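Local coordinates for protein fructosyl amine:oxygen oxidoreductase (Neosartorya fumigata, PDB 4WCT) that probably catalyses the FAD-dependent oxidative deglycation of fructosyl amines (Amadori products), with molecular oxygen as electron acceptor, at residues A[96-101]-A[393-398]. Residues are numbered along the deposited sequence; the frame is centred on the assembly and turned at random.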
loop_
_atom_site.group_PDB
_atom_site.type_symbol
_atom_site.label_atom_id
_atom_site.label_comp_id
_atom_site.label_asym_id
_atom_site.label_seq_id
_atom_site.Cartn_x
_atom_site.Cartn_y
_atom_site.Cartn_z
ATOM N N ARG A 96 5.807 1.172 -14.570
ATOM C CA ARG A 96 6.012 1.958 -15.775
ATOM C C ARG A 96 4.761 2.732 -16.104
ATOM O O ARG A 96 4.808 3.946 -16.398
ATOM C CB ARG A 96 6.384 1.041 -16.948
ATOM C CG ARG A 96 6.883 1.789 -18.168
ATOM C CD ARG A 96 7.170 0.859 -19.333
ATOM N NE ARG A 96 8.170 -0.140 -18.974
ATOM C CZ ARG A 96 7.917 -1.440 -18.831
ATOM N NH1 ARG A 96 6.771 -1.963 -19.239
ATOM N NH2 ARG A 96 8.890 -2.246 -18.461
ATOM N N ALA A 97 3.646 2.017 -16.140
ATOM C CA ALA A 97 2.353 2.639 -16.410
ATOM C C ALA A 97 2.016 3.678 -15.343
ATOM O O ALA A 97 1.484 4.763 -15.634
ATOM C CB ALA A 97 1.255 1.583 -16.460
ATOM N N ALA A 98 2.295 3.344 -14.092
ATOM C CA ALA A 98 1.947 4.240 -13.008
ATOM C C ALA A 98 2.739 5.528 -13.140
ATOM O O ALA A 98 2.191 6.608 -12.939
ATOM C CB ALA A 98 2.206 3.583 -11.653
ATOM N N LEU A 99 4.037 5.422 -13.410
ATOM C CA LEU A 99 4.880 6.605 -13.491
ATOM C C LEU A 99 4.345 7.534 -14.580
ATOM O O LEU A 99 4.277 8.761 -14.417
ATOM C CB LEU A 99 6.339 6.218 -13.790
ATOM C CG LEU A 99 7.320 7.393 -13.945
ATOM C CD1 LEU A 99 7.395 8.204 -12.658
ATOM C CD2 LEU A 99 8.693 6.899 -14.330
ATOM N N LYS A 100 4.092 6.962 -15.741
ATOM C CA LYS A 100 3.595 7.745 -16.875
ATOM C C LYS A 100 2.335 8.499 -16.502
ATOM O O LYS A 100 2.171 9.688 -16.799
ATOM C CB LYS A 100 3.362 6.803 -18.051
ATOM C CG LYS A 100 2.735 7.482 -19.260
ATOM C CD LYS A 100 2.699 6.532 -20.462
ATOM C CE LYS A 100 2.172 7.253 -21.705
ATOM N NZ LYS A 100 1.623 6.333 -22.738
ATOM N N ALA A 101 1.441 7.837 -15.793
ATOM C CA ALA A 101 0.185 8.444 -15.394
ATOM C C ALA A 101 0.306 9.478 -14.267
ATOM O O ALA A 101 -0.367 10.494 -14.312
ATOM C CB ALA A 101 -0.821 7.352 -15.028
ATOM N N MET A 393 -1.846 3.696 -7.804
ATOM C CA MET A 393 -3.181 4.301 -7.782
ATOM C C MET A 393 -3.697 4.780 -9.139
ATOM O O MET A 393 -4.866 4.578 -9.441
ATOM C CB MET A 393 -3.272 5.442 -6.780
ATOM C CG MET A 393 -4.703 5.826 -6.443
ATOM S SD MET A 393 -4.820 7.344 -5.475
ATOM C CE MET A 393 -3.976 6.821 -3.992
ATOM N N PRO A 394 -2.854 5.487 -9.932
ATOM C CA PRO A 394 -3.424 6.102 -11.146
ATOM C C PRO A 394 -3.890 5.057 -12.172
ATOM O O PRO A 394 -4.827 5.335 -12.926
ATOM C CB PRO A 394 -2.257 6.895 -11.725
ATOM C CG PRO A 394 -1.320 7.112 -10.582
ATOM C CD PRO A 394 -1.443 5.854 -9.753
ATOM N N THR A 395 -3.259 3.889 -12.195
ATOM C CA THR A 395 -3.380 2.940 -13.294
ATOM C C THR A 395 -3.938 1.595 -12.863
ATOM O O THR A 395 -4.356 0.817 -13.694
ATOM C CB THR A 395 -2.003 2.715 -13.974
ATOM O OG1 THR A 395 -0.966 2.668 -12.958
ATOM C CG2 THR A 395 -1.721 3.839 -14.925
ATOM N N ILE A 396 -3.949 1.323 -11.558
ATOM C CA ILE A 396 -4.362 -0.014 -11.118
ATOM C C ILE A 396 -5.828 -0.317 -11.491
ATOM O O ILE A 396 -6.153 -1.432 -11.924
ATOM C CB ILE A 396 -4.106 -0.218 -9.613
ATOM C CG1 ILE A 396 -4.146 -1.723 -9.275
ATOM C CG2 ILE A 396 -5.095 0.591 -8.811
ATOM C CD1 ILE A 396 -2.916 -2.483 -9.692
ATOM N N GLY A 397 -6.677 0.705 -11.481
ATOM C CA GLY A 397 -8.037 0.545 -11.950
ATOM C C GLY A 397 -8.132 0.163 -13.412
ATOM O O GLY A 397 -9.091 -0.493 -13.812
ATOM N N GLY A 398 -7.170 0.584 -14.242
ATOM C CA GLY A 398 -7.195 0.148 -15.644
ATOM C C GLY A 398 -6.853 -1.321 -15.795
ATOM O O GLY A 398 -7.404 -2.006 -16.655
#
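Thr395 enters the surface of helix 86-102 among three alanines, Ala97, Ala98 and Ala101, whose short side chains are consistent with the approach of the axes of 96-101 and 393-398 to 7.9 Å, at an angle of 122°. Its two branches touch different neighbours. Thr395 CG2 lies 3.6 Å from CB of Ala101. The same methyl also touches the carbonyl O of Ala97, an oxygen already engaged by the helical amide of Ala101. Thr395 OG1 rests against the backbone of Ala98 in van der Waals contact, 3.3 Å from its CA. A chi1 of 39° sets CG2 anti to the carbonyl carbon, which sends the methyl to Ala97 and Ala101 and leaves OG1 over Ala98; the hydroxyl also makes a weak hydrogen bond with the carbonyl O of Gln392. Beside the threonine, CB of buried Pro394 meets CB of Ala101 at 3.6 Å, and the proline ring also packs on Trp102 and Phe108, so this flank is close-packed. Packing is looser toward Ala97, a partly exposed residue whose CB stays 4.0 Å from Thr395 CG2. Behind 393-398, Ser39 and His43 of helix 35-46 bind its backbone, tying it to the dinucleotide-binding region, and the FAD lies about 9 Å from the Ala98 side chain. Joined by apolar and van der Waals contacts alone, the two segments are consistent with a fit set mainly by shape near the cofactor.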